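Local coordinates for protein ketosynthase (Streptomyces sp. MSC090213JE08, PDB 6KXD) that probably catalyses the condensation of an acyl chain with malonyl-ACP to a 3-oxoacyl-ACP, as the ketosynthase of the ishigamide polyketide synthase, at residues R220-D225 / P369-D374; E26-G31 / V328-M333; G76-Y81 / G146-V151. One frame throughout, in Å; residues are numbered along the deposited sequence.

Contact 1 (R220-D225 / P369-D374)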
ATOM      1  N   ARG A 220       3.293   7.018  26.745  1.00 44.87           N
ATOM      2  CA  ARG A 220       3.349   8.379  27.207  1.00 47.09           C
ATOM      3  C   ARG A 220       3.934   9.297  26.146  1.00 52.34           C
ATOM      4  O   ARG A 220       5.076   9.740  26.287  1.00 51.16           O
ATOM      5  CB  ARG A 220       4.227   8.473  28.468  1.00 50.17           C
ATOM      6  CG  ARG A 220       3.883   7.504  29.582  1.00 50.32           C
ATOM      7  CD  ARG A 220       4.629   7.907  30.859  1.00 51.82           C
ATOM      8  NE  ARG A 220       4.602   6.843  31.838  1.00 55.82           N
ATOM      9  CZ  ARG A 220       3.636   6.689  32.750  1.00 62.10           C
ATOM     10  NH1 ARG A 220       2.507   7.374  32.660  1.00 50.67           N
ATOM     11  NH2 ARG A 220       3.809   5.849  33.748  1.00 61.16           N
ATOM     12  N   PRO A 221       3.212   9.590  25.044  1.00 50.03           N
ATOM     13  CA  PRO A 221       3.724  10.479  24.011  1.00 53.07           C
ATOM     14  C   PRO A 221       4.048  11.882  24.528  1.00 49.52           C
ATOM     15  O   PRO A 221       3.215  12.563  25.150  1.00 53.25           O
ATOM     16  CB  PRO A 221       2.609  10.503  22.953  1.00 50.43           C
ATOM     17  CG  PRO A 221       1.942   9.168  23.150  1.00 52.79           C
ATOM     18  CD  PRO A 221       1.901   9.044  24.665  1.00 51.98           C
ATOM     19  N   PHE A 222       5.275  12.281  24.199  1.00 46.22           N
ATOM     20  CA  PHE A 222       5.845  13.590  24.474  1.00 50.60           C
ATOM     21  C   PHE A 222       6.214  13.711  25.961  1.00 53.41           C
ATOM     22  O   PHE A 222       6.641  14.768  26.392  1.00 52.65           O
ATOM     23  CB  PHE A 222       4.919  14.723  24.034  1.00 48.65           C
ATOM     24  CG  PHE A 222       4.599  14.683  22.560  1.00 55.22           C
ATOM     25  CD1 PHE A 222       5.596  14.897  21.620  1.00 52.48           C
ATOM     26  CD2 PHE A 222       3.319  14.385  22.111  1.00 56.36           C
ATOM     27  CE1 PHE A 222       5.328  14.833  20.261  1.00 53.90           C
ATOM     28  CE2 PHE A 222       3.051  14.333  20.750  1.00 56.57           C
ATOM     29  CZ  PHE A 222       4.054  14.557  19.834  1.00 51.68           C
ATOM     30  N   ASP A 223       6.097  12.618  26.706  1.00 51.00           N
ATOM     31  CA  ASP A 223       6.475  12.615  28.106  1.00 55.59           C
ATOM     32  C   ASP A 223       7.997  12.496  28.180  1.00 57.50           C
ATOM     33  O   ASP A 223       8.580  11.816  27.361  1.00 51.92           O
ATOM     34  CB  ASP A 223       5.806  11.466  28.845  1.00 56.87           C
ATOM     35  CG  ASP A 223       5.957  11.531  30.355  1.00 61.21           C
ATOM     36  OD1 ASP A 223       7.040  11.147  30.841  1.00 52.10           O
ATOM     37  OD2 ASP A 223       4.981  11.972  31.010  1.00 61.54           O
ATOM     38  N   LYS A 224       8.584  13.134  29.201  1.00 54.88           N
ATOM     39  CA  LYS A 224      10.000  13.150  29.444  1.00 52.70           C
ATOM     40  C   LYS A 224      10.515  11.725  29.682  1.00 50.07           C
ATOM     41  O   LYS A 224      11.644  11.423  29.283  1.00 55.44           O
ATOM     42  CB  LYS A 224      10.306  14.103  30.609  1.00 54.71           C
ATOM     43  CG  LYS A 224      11.778  14.410  30.852  1.00 68.36           C
ATOM     44  CD  LYS A 224      12.037  15.236  32.116  1.00 66.66           C
ATOM     45  CE  LYS A 224      13.470  15.721  32.240  1.00 73.89           C
ATOM     46  NZ  LYS A 224      14.307  14.750  32.984  1.00 83.81           N
ATOM     47  N   ASP A 225       9.713  10.829  30.278  1.00 50.34           N
ATOM     48  CA  ASP A 225      10.193   9.451  30.556  1.00 54.28           C
ATOM     49  C   ASP A 225       9.400   8.418  29.743  1.00 51.67           C
ATOM     50  O   ASP A 225       9.403   7.240  30.100  1.00 52.73           O
ATOM     51  CB  ASP A 225      10.179   9.112  32.051  1.00 57.08           C
ATOM     52  CG  ASP A 225      10.724  10.248  32.904  1.00 70.75           C
ATOM     53  OD1 ASP A 225      11.955  10.493  32.841  1.00 76.54           O
ATOM     54  OD2 ASP A 225       9.904  10.916  33.578  1.00 74.56           O
ATOM     55  N   PRO A 369      11.081  18.485  27.956  1.00 47.23           N
ATOM     56  CA  PRO A 369      11.439  19.887  27.716  1.00 48.68           C
ATOM     57  C   PRO A 369      11.826  20.144  26.242  1.00 51.10           C
ATOM     58  O   PRO A 369      11.665  21.257  25.738  1.00 45.68           O
ATOM     59  CB  PRO A 369      12.600  20.165  28.692  1.00 50.94           C
ATOM     60  CG  PRO A 369      13.132  18.800  29.113  1.00 54.67           C
ATOM     61  CD  PRO A 369      12.003  17.805  28.881  1.00 52.65           C
ATOM     62  N   ASP A 370      12.307  19.099  25.551  1.00 51.95           N
ATOM     63  CA  ASP A 370      12.609  19.153  24.100  1.00 56.63           C
ATOM     64  C   ASP A 370      11.345  18.972  23.243  1.00 58.86           C
ATOM     65  O   ASP A 370      11.408  19.177  22.033  1.00 56.52           O
ATOM     66  CB  ASP A 370      13.655  18.111  23.689  1.00 54.57           C
ATOM     67  CG  ASP A 370      15.041  18.428  24.193  1.00 55.00           C
ATOM     68  OD1 ASP A 370      15.347  19.626  24.364  1.00 61.89           O
ATOM     69  OD2 ASP A 370      15.788  17.480  24.448  1.00 55.18           O
ATOM     70  N   CYS A 371      10.198  18.640  23.844  1.00 51.99           N
ATOM     71  CA  CYS A 371       8.934  18.764  23.127  1.00 54.03           C
ATOM     72  C   CYS A 371       8.089  19.922  23.668  1.00 54.05           C
ATOM     73  O   CYS A 371       7.063  19.697  24.302  1.00 59.07           O
ATOM     74  CB  CYS A 371       8.187  17.435  23.134  1.00 55.34           C
ATOM     75  SG  CYS A 371       9.285  16.052  22.733  1.00 56.58           S
ATOM     76  N   PRO A 372       8.435  21.200  23.368  1.00 54.69           N
ATOM     77  CA  PRO A 372       7.771  22.349  23.983  1.00 54.87           C
ATOM     78  C   PRO A 372       6.359  22.545  23.424  1.00 50.50           C
ATOM     79  O   PRO A 372       6.075  23.524  22.792  1.00 51.92           O
ATOM     80  CB  PRO A 372       8.675  23.531  23.580  1.00 55.63           C
ATOM     81  CG  PRO A 372       9.231  23.100  22.230  1.00 52.38           C
ATOM     82  CD  PRO A 372       9.476  21.617  22.406  1.00 52.33           C
ATOM     83  N   LEU A 373       5.503  21.545  23.610  1.00 52.58           N
ATOM     84  CA  LEU A 373       4.177  21.582  23.031  1.00 54.96           C
ATOM     85  C   LEU A 373       3.127  21.515  24.128  1.00 53.18           C
ATOM     86  O   LEU A 373       3.336  20.851  25.134  1.00 56.69           O
ATOM     87  CB  LEU A 373       3.981  20.341  22.159  1.00 54.60           C
ATOM     88  CG  LEU A 373       4.971  20.202  21.010  1.00 51.15           C
ATOM     89  CD1 LEU A 373       4.866  18.799  20.458  1.00 48.25           C
ATOM     90  CD2 LEU A 373       4.677  21.284  19.974  1.00 49.27           C
ATOM     91  N   ASP A 374       1.975  22.117  23.841  1.00 57.76           N
ATOM     92  CA  ASP A 374       0.795  21.826  24.620  1.00 55.29           C
ATOM     93  C   ASP A 374       0.172  20.555  24.041  1.00 52.93           C
ATOM     94  O   ASP A 374      -0.461  20.614  22.962  1.00 54.57           O
ATOM     95  CB  ASP A 374      -0.181  22.998  24.615  1.00 55.04           C
ATOM     96  CG  ASP A 374      -1.475  22.681  25.359  1.00 52.96           C
ATOM     97  OD1 ASP A 374      -1.548  21.591  25.991  1.00 54.73           O
ATOM     98  OD2 ASP A 374      -2.393  23.514  25.299  1.00 72.81           O
TER
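Pro369 leads the segment 369-374 and meets Lys224 at the exposed end of the contact, where the ring atom Pro369 CD lies 3.9 Å from Lys224 CG. With Lys224 CG anti to the backbone N (chi1 -171°), the lysine chain runs out past the proline, crossing its ring at a slant, and only its aliphatic part takes part in the touch. Deeper in, Cys371 comes next to the Phe222 ring. Its CB comes within 3.9 Å of Phe222 CD1, and its SG stands at the ring edge, 5.4 Å from the Phe222 centroid and 87° off the ring normal, a cysteine sulfur-aromatic contact. Pro372 then centres an inverse gamma turn, after which Leu373 meets the same ring from another direction. Leu373 CD1 sits over one face, 4.3 Å from the Phe222 centroid and 22° off the normal, a CH-pi contact shifted toward the ring's periphery. Phe222 itself is delivered by a type II beta turn from Arg220 to Asp223, closed by Asp223 N to Arg220 O at 3.1 Å; as the third residue of that turn it has a positive phi. Asp223 takes no part in the touch: its OD1 accepts from Asp225 N at 2.8 Å in an Asx turn, and OD2 takes the amides of Arg365 and Glu366. Those bonds, with backbone bonds from Phe222 to Asp368 and Lys224 to Glu366, tie the loop to the chain just before Pro369. Ser313 of helix 306-320 and Thr327 of strand 326-328 border the buried side. The arrangement is a loop-to-loop seam of the thiolase fold, joining the connection into strand 234-242 to the one between strands 357-358 and 381-382.

Contact 2 (E26-G31 / V328-M333)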
ATOM      1  N   GLU A  26     -20.012   6.315  17.661  1.00 65.97           N
ATOM      2  CA  GLU A  26     -20.471   6.749  19.005  1.00 65.71           C
ATOM      3  C   GLU A  26     -19.467   6.315  20.070  1.00 56.72           C
ATOM      4  O   GLU A  26     -18.946   7.158  20.771  1.00 61.23           O
ATOM      5  CB  GLU A  26     -21.830   6.167  19.385  1.00 69.90           C
ATOM      6  CG  GLU A  26     -22.988   7.103  19.157  1.00 81.41           C
ATOM      7  CD  GLU A  26     -24.289   6.461  19.607  1.00 92.27           C
ATOM      8  OE1 GLU A  26     -24.485   6.311  20.846  1.00 85.45           O
ATOM      9  OE2 GLU A  26     -25.068   6.051  18.721  1.00 92.12           O
ATOM     10  N   GLU A  27     -19.240   5.001  20.167  1.00 52.85           N
ATOM     11  CA  GLU A  27     -18.286   4.394  21.101  1.00 50.80           C
ATOM     12  C   GLU A  27     -16.918   5.084  20.968  1.00 62.92           C
ATOM     13  O   GLU A  27     -16.202   5.230  21.947  1.00 53.23           O
ATOM     14  CB  GLU A  27     -18.106   2.910  20.819  1.00 59.94           C
ATOM     15  CG  GLU A  27     -18.857   1.940  21.715  1.00 62.31           C
ATOM     16  CD  GLU A  27     -17.993   0.762  22.164  1.00 73.07           C
ATOM     17  OE1 GLU A  27     -17.616   0.719  23.354  1.00 83.53           O
ATOM     18  OE2 GLU A  27     -17.682  -0.115  21.329  1.00 75.66           O
ATOM     19  N   TYR A  28     -16.542   5.480  19.743  1.00 51.34           N
ATOM     20  CA  TYR A  28     -15.185   5.958  19.487  1.00 48.52           C
ATOM     21  C   TYR A  28     -15.084   7.418  19.892  1.00 46.66           C
ATOM     22  O   TYR A  28     -14.124   7.800  20.530  1.00 48.50           O
ATOM     23  CB  TYR A  28     -14.810   5.794  18.013  1.00 51.30           C
ATOM     24  CG  TYR A  28     -13.385   6.170  17.674  1.00 46.34           C
ATOM     25  CD1 TYR A  28     -12.328   5.517  18.270  1.00 46.58           C
ATOM     26  CD2 TYR A  28     -13.107   7.115  16.703  1.00 49.85           C
ATOM     27  CE1 TYR A  28     -11.010   5.823  17.949  1.00 46.75           C
ATOM     28  CE2 TYR A  28     -11.802   7.429  16.355  1.00 47.81           C
ATOM     29  CZ  TYR A  28     -10.750   6.795  16.997  1.00 52.44           C
ATOM     30  OH  TYR A  28      -9.460   7.076  16.640  1.00 46.79           O
ATOM     31  N   THR A  29     -16.095   8.219  19.541  1.00 48.52           N
ATOM     32  CA  THR A  29     -16.154   9.570  20.013  1.00 54.43           C
ATOM     33  C   THR A  29     -16.124   9.595  21.557  1.00 58.99           C
ATOM     34  O   THR A  29     -15.531  10.516  22.141  1.00 58.15           O
ATOM     35  CB  THR A  29     -17.400  10.291  19.508  1.00 57.01           C
ATOM     36  OG1 THR A  29     -17.489  10.082  18.095  1.00 57.52           O
ATOM     37  CG2 THR A  29     -17.363  11.766  19.824  1.00 57.05           C
ATOM     38  N   ALA A  30     -16.748   8.597  22.196  1.00 57.46           N
ATOM     39  CA  ALA A  30     -16.803   8.502  23.671  1.00 58.47           C
ATOM     40  C   ALA A  30     -15.389   8.241  24.180  1.00 64.69           C
ATOM     41  O   ALA A  30     -14.914   8.960  25.056  1.00 55.70           O
ATOM     42  CB  ALA A  30     -17.732   7.401  24.146  1.00 58.43           C
ATOM     43  N   GLY A  31     -14.748   7.207  23.615  1.00 55.34           N
ATOM     44  CA  GLY A  31     -13.418   6.777  24.030  1.00 52.86           C
ATOM     45  C   GLY A  31     -12.436   7.923  23.934  1.00 50.37           C
ATOM     46  O   GLY A  31     -11.640   8.133  24.852  1.00 49.50           O
ATOM     47  N   VAL A 328      -1.462  16.767  19.954  1.00 47.29           N
ATOM     48  CA  VAL A 328      -1.934  15.669  20.734  1.00 44.90           C
ATOM     49  C   VAL A 328      -1.622  14.348  20.030  1.00 52.81           C
ATOM     50  O   VAL A 328      -1.497  14.301  18.800  1.00 51.53           O
ATOM     51  CB  VAL A 328      -3.447  15.808  20.975  1.00 47.29           C
ATOM     52  CG1 VAL A 328      -3.789  17.210  21.442  1.00 49.84           C
ATOM     53  CG2 VAL A 328      -4.279  15.437  19.758  1.00 46.27           C
ATOM     54  N   ALA A 329      -1.529  13.295  20.837  1.00 49.12           N
ATOM     55  CA  ALA A 329      -1.153  11.958  20.408  1.00 47.25           C
ATOM     56  C   ALA A 329      -2.244  10.947  20.805  1.00 51.32           C
ATOM     57  O   ALA A 329      -2.228  10.378  21.875  1.00 45.07           O
ATOM     58  CB  ALA A 329       0.194  11.595  20.964  1.00 47.44           C
ATOM     59  N   VAL A 330      -3.126  10.649  19.843  1.00 49.43           N
ATOM     60  CA  VAL A 330      -4.206   9.653  19.938  1.00 49.87           C
ATOM     61  C   VAL A 330      -3.674   8.269  20.296  1.00 46.20           C
ATOM     62  O   VAL A 330      -4.370   7.484  20.947  1.00 47.77           O
ATOM     63  CB  VAL A 330      -4.999   9.648  18.611  1.00 49.86           C
ATOM     64  CG1 VAL A 330      -5.992   8.498  18.512  1.00 60.70           C
ATOM     65  CG2 VAL A 330      -5.706  10.974  18.410  1.00 53.91           C
ATOM     66  N   LYS A 331      -2.427   7.950  19.907  1.00 45.77           N
ATOM     67  CA  LYS A 331      -1.835   6.669  20.219  1.00 46.15           C
ATOM     68  C   LYS A 331      -1.607   6.505  21.732  1.00 42.31           C
ATOM     69  O   LYS A 331      -1.341   5.401  22.199  1.00 45.61           O
ATOM     70  CB  LYS A 331      -0.492   6.491  19.501  1.00 48.82           C
ATOM     71  CG  LYS A 331      -0.597   6.387  17.979  1.00 42.78           C
ATOM     72  CD  LYS A 331       0.728   6.149  17.322  1.00 48.11           C
ATOM     73  CE  LYS A 331       0.609   6.031  15.816  1.00 47.46           C
ATOM     74  NZ  LYS A 331       0.177   7.311  15.226  1.00 43.94           N
ATOM     75  N   SER A 332      -1.690   7.608  22.471  1.00 46.16           N
ATOM     76  CA  SER A 332      -1.625   7.497  23.918  1.00 50.39           C
ATOM     77  C   SER A 332      -2.786   6.600  24.362  1.00 54.89           C
ATOM     78  O   SER A 332      -2.577   5.747  25.194  1.00 49.51           O
ATOM     79  CB  SER A 332      -1.652   8.829  24.580  1.00 51.79           C
ATOM     80  OG  SER A 332      -2.867   9.504  24.326  1.00 45.02           O
ATOM     81  N   MET A 333      -3.943   6.745  23.684  1.00 48.45           N
ATOM     82  CA  MET A 333      -5.120   5.957  23.975  1.00 49.88           C
ATOM     83  C   MET A 333      -5.138   4.656  23.159  1.00 50.43           C
ATOM     84  O   MET A 333      -5.315   3.582  23.704  1.00 46.90           O
ATOM     85  CB  MET A 333      -6.383   6.756  23.677  1.00 49.46           C
ATOM     86  CG  MET A 333      -6.588   7.932  24.591  1.00 51.40           C
ATOM     87  SD  MET A 333      -7.907   9.028  24.011  1.00 52.19           S
ATOM     88  CE  MET A 333      -7.033   9.985  22.765  1.00 59.46           C
TER
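Ala329 O is gripped twice by Ser332: by its backbone N at 2.9 Å and by its OG at 2.7 Å. The hydroxyl meets the carbonyl almost head-on (163° at the oxygen), and Ser332 OG is also bonded to Ile362 N of the same chain. Met333 N to Val330 O at 2.9 Å continues the turn. Val330 and Met333 point from it toward helix 24-34. Tyr28 reaches across from that helix with its ring carried anti to the backbone N (chi1 -176°), crossing Val330 at about a right angle; its OH stops 4.2 Å from Val330 CG1. That hydroxyl is hydrogen-bonded to Leu344 O, so its polar need is met beside the valine methyl. Met333 is extended at its second torsion (chi2 169°), which with chi1 brings SD to 3.9 Å from Gly31 O, a van der Waals touch on the helix backbone; the bend at chi3 only turns the terminal CE. Ile347 and Leu351 of helix 341-355 and Val17 of strand 10-19 pack on Tyr28. The contact thus belongs to the buried core of the thiolase fold, where helix 24-34 meets the turn between strand 326-328 and helix 331-334.

Contact 3 (G76-Y81 / G146-V151)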
ATOM      1  N   GLY A  76      -8.287 -12.826   7.342  1.00 40.81           N
ATOM      2  CA  GLY A  76      -7.827 -12.831   8.673  1.00 40.48           C
ATOM      3  C   GLY A  76      -8.434 -11.688   9.437  1.00 41.71           C
ATOM      4  O   GLY A  76      -9.314 -10.971   8.962  1.00 41.56           O
ATOM      5  N   ARG A  77      -7.920 -11.476  10.638  1.00 43.47           N
ATOM      6  CA  ARG A  77      -8.478 -10.507  11.508  1.00 42.89           C
ATOM      7  C   ARG A  77      -8.429  -9.099  10.895  1.00 38.17           C
ATOM      8  O   ARG A  77      -9.337  -8.305  11.063  1.00 41.36           O
ATOM      9  CB  ARG A  77      -7.754 -10.611  12.855  1.00 49.16           C
ATOM     10  CG  ARG A  77      -8.426  -9.823  13.964  1.00 52.58           C
ATOM     11  CD  ARG A  77      -9.844 -10.289  14.284  1.00 59.38           C
ATOM     12  NE  ARG A  77      -9.859 -11.351  15.285  1.00 73.28           N
ATOM     13  CZ  ARG A  77     -10.166 -11.208  16.573  1.00 59.04           C
ATOM     14  NH1 ARG A  77     -10.441 -10.022  17.089  1.00 52.57           N
ATOM     15  NH2 ARG A  77     -10.200 -12.280  17.345  1.00 67.31           N
ATOM     16  N   ALA A  78      -7.316  -8.734  10.244  1.00 38.74           N
ATOM     17  CA  ALA A  78      -7.228  -7.378   9.779  1.00 39.44           C
ATOM     18  C   ALA A  78      -8.329  -7.126   8.733  1.00 33.90           C
ATOM     19  O   ALA A  78      -8.938  -6.054   8.721  1.00 39.07           O
ATOM     20  CB  ALA A  78      -5.872  -7.101   9.207  1.00 39.58           C
ATOM     21  N   GLY A  79      -8.511  -8.106   7.854  1.00 38.10           N
ATOM     22  CA  GLY A  79      -9.536  -8.049   6.794  1.00 37.93           C
ATOM     23  C   GLY A  79     -10.917  -7.953   7.405  1.00 39.61           C
ATOM     24  O   GLY A  79     -11.729  -7.168   7.001  1.00 38.20           O
ATOM     25  N   GLN A  80     -11.150  -8.724   8.468  1.00 43.22           N
ATOM     26  CA  GLN A  80     -12.426  -8.635   9.134  1.00 42.99           C
ATOM     27  C   GLN A  80     -12.623  -7.235   9.695  1.00 41.16           C
ATOM     28  O   GLN A  80     -13.666  -6.640   9.522  1.00 41.49           O
ATOM     29  CB  GLN A  80     -12.603  -9.731  10.186  1.00 39.16           C
ATOM     30  CG  GLN A  80     -12.552 -11.112   9.584  1.00 44.39           C
ATOM     31  CD  GLN A  80     -12.593 -12.168  10.661  1.00 45.20           C
ATOM     32  OE1 GLN A  80     -12.952 -11.891  11.800  1.00 46.07           O
ATOM     33  NE2 GLN A  80     -12.293 -13.379  10.275  1.00 45.79           N
ATOM     34  N   TYR A  81     -11.593  -6.662  10.328  1.00 38.73           N
ATOM     35  CA  TYR A  81     -11.779  -5.350  10.831  1.00 39.85           C
ATOM     36  C   TYR A  81     -12.081  -4.352   9.720  1.00 40.09           C
ATOM     37  O   TYR A  81     -12.927  -3.429   9.890  1.00 42.42           O
ATOM     38  CB  TYR A  81     -10.539  -4.869  11.573  1.00 41.83           C
ATOM     39  CG  TYR A  81     -10.195  -5.587  12.846  1.00 43.49           C
ATOM     40  CD1 TYR A  81     -11.135  -6.305  13.568  1.00 43.23           C
ATOM     41  CD2 TYR A  81      -8.928  -5.468  13.397  1.00 43.72           C
ATOM     42  CE1 TYR A  81     -10.796  -6.940  14.749  1.00 41.73           C
ATOM     43  CE2 TYR A  81      -8.588  -6.079  14.593  1.00 48.89           C
ATOM     44  CZ  TYR A  81      -9.541  -6.803  15.284  1.00 50.56           C
ATOM     45  OH  TYR A  81      -9.269  -7.447  16.452  1.00 47.52           O
ATOM     46  N   GLY A 146      -3.406  -7.191  -0.546  1.00 34.99           N
ATOM     47  CA  GLY A 146      -4.337  -6.690  -1.542  1.00 37.44           C
ATOM     48  C   GLY A 146      -5.745  -7.065  -1.166  1.00 38.92           C
ATOM     49  O   GLY A 146      -6.704  -6.365  -1.452  1.00 35.65           O
ATOM     50  N   ARG A 147      -5.838  -8.207  -0.495  1.00 36.16           N
ATOM     51  CA  ARG A 147      -7.134  -8.718  -0.112  1.00 38.11           C
ATOM     52  C   ARG A 147      -7.903  -7.783   0.842  1.00 38.14           C
ATOM     53  O   ARG A 147      -9.119  -7.771   0.818  1.00 37.36           O
ATOM     54  CB  ARG A 147      -6.924 -10.154   0.377  1.00 40.09           C
ATOM     55  CG  ARG A 147      -8.192 -10.776   0.928  1.00 46.26           C
ATOM     56  CD  ARG A 147      -7.930 -12.207   1.369  1.00 45.51           C
ATOM     57  NE  ARG A 147      -7.715 -13.013   0.197  1.00 49.90           N
ATOM     58  CZ  ARG A 147      -8.489 -13.985  -0.220  1.00 46.49           C
ATOM     59  NH1 ARG A 147      -9.503 -14.397   0.520  1.00 52.99           N
ATOM     60  NH2 ARG A 147      -8.181 -14.580  -1.356  1.00 42.67           N
ATOM     61  N   LEU A 148      -7.225  -6.974   1.676  1.00 35.39           N
ATOM     62  CA  LEU A 148      -7.883  -6.122   2.594  1.00 39.52           C
ATOM     63  C   LEU A 148      -8.839  -5.165   1.897  1.00 40.77           C
ATOM     64  O   LEU A 148      -9.841  -4.775   2.492  1.00 40.14           O
ATOM     65  CB  LEU A 148      -6.871  -5.282   3.368  1.00 40.44           C
ATOM     66  CG  LEU A 148      -5.869  -6.060   4.214  1.00 45.30           C
ATOM     67  CD1 LEU A 148      -4.996  -5.087   4.991  1.00 46.68           C
ATOM     68  CD2 LEU A 148      -6.577  -7.012   5.155  1.00 46.51           C
ATOM     69  N   SER A 149      -8.491  -4.753   0.669  1.00 38.12           N
ATOM     70  CA  SER A 149      -9.289  -3.840  -0.106  1.00 37.05           C
ATOM     71  C   SER A 149     -10.380  -4.569  -0.858  1.00 38.14           C
ATOM     72  O   SER A 149     -11.506  -4.113  -0.850  1.00 40.79           O
ATOM     73  CB  SER A 149      -8.380  -3.027  -1.053  1.00 39.16           C
ATOM     74  OG  SER A 149      -7.853  -1.968  -0.293  1.00 53.12           O
ATOM     75  N   THR A 150     -10.017  -5.678  -1.479  1.00 38.98           N
ATOM     76  CA  THR A 150     -10.936  -6.415  -2.350  1.00 39.71           C
ATOM     77  C   THR A 150     -12.087  -7.029  -1.535  1.00 43.55           C
ATOM     78  O   THR A 150     -13.218  -7.080  -2.022  1.00 39.48           O
ATOM     79  CB  THR A 150     -10.243  -7.495  -3.183  1.00 40.17           C
ATOM     80  OG1 THR A 150      -9.631  -8.497  -2.362  1.00 41.62           O
ATOM     81  CG2 THR A 150      -9.257  -6.882  -4.159  1.00 42.97           C
ATOM     82  N   VAL A 151     -11.836  -7.470  -0.294  1.00 38.72           N
ATOM     83  CA  VAL A 151     -12.942  -8.086   0.470  1.00 41.20           C
ATOM     84  C   VAL A 151     -14.030  -7.066   0.792  1.00 39.24           C
ATOM     85  O   VAL A 151     -15.163  -7.478   0.985  1.00 42.07           O
ATOM     86  CB  VAL A 151     -12.500  -8.779   1.765  1.00 40.82           C
ATOM     87  CG1 VAL A 151     -11.760 -10.059   1.480  1.00 44.45           C
ATOM     88  CG2 VAL A 151     -11.720  -7.822   2.651  1.00 42.83           C
TER
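This is a close helix-to-helix contact between the N-terminal turns of helices 77-93 and 147-156, in a buried part of the chain. The short axes of 77-81 and 147-151 run in the same general direction, 38° apart, with a closest approach of 9.0 Å. Gly79 is the point of nearest backbones, its CA only 4.9 Å from Leu148 CA. Without a side chain there, the helix backbone lies bare to the leucine: Leu148 CD2 rests 3.5 Å from Gly79 N and equally close to Gly79 CA. The first torsion of Leu148 sets CG beside its own backbone N, and the second (chi2 -176°) then turns the CD2 branch to the glycine. The same methyl also brushes the neighbouring residue, 4.1 Å from Ala78 CB. One turn further on, Val151 points directly at the first helix, and its CG2 lies more loosely, 4.4 Å from Gly79 O. Both helices belong to the N-terminal half of the thiolase fold; helix 147-156 leads into strand 161-166 of the large mixed sheet, and Leu148 packs on Thr165 of that strand. Gly76 occupies the N-cap position of helix 77-93. The carboxylate of Glu115 accepts from Ala78 N and Gly79 N, so these two first-turn amides are satisfied. On the far side of this helix, turned from Leu148, Arg77 NH1 bonds Tyr81 OH at 2.9 Å, tilted out of the guanidinium plane and bent to 135° at the hydrogen; Tyr81 OH also bonds Glu233 OE2. Helix 147-156 shows another flank to the partner subunit: Arg147 NH2 makes a salt bridge to Asp363 of that chain, whose backbone O is bonded to Thr150 OG1.

Overall arrangement
Contacts 1 and 2 are neighbours: Pro221 of contact 1 packs on Ala329 and Ser332 of contact 2, with Pro221 CB 3.3 Å from Ala329 CB, and their segments alternate along the chain. Contact 3 lies apart, about 36 Å from contact 1 between centres and on the opposite side of the chain's centre. All touching residues of contacts 2 and 3 are buried; contact 2, the most central, has sparse touches between a helix and a turn. Contact 1, farther out, joins two loops round a buried aromatic ring and ends in an exposed lysine-proline pair. Contact 3 pairs two helix starts through aliphatic side chains on glycine and alanine, and alone adjoins the partner subunit.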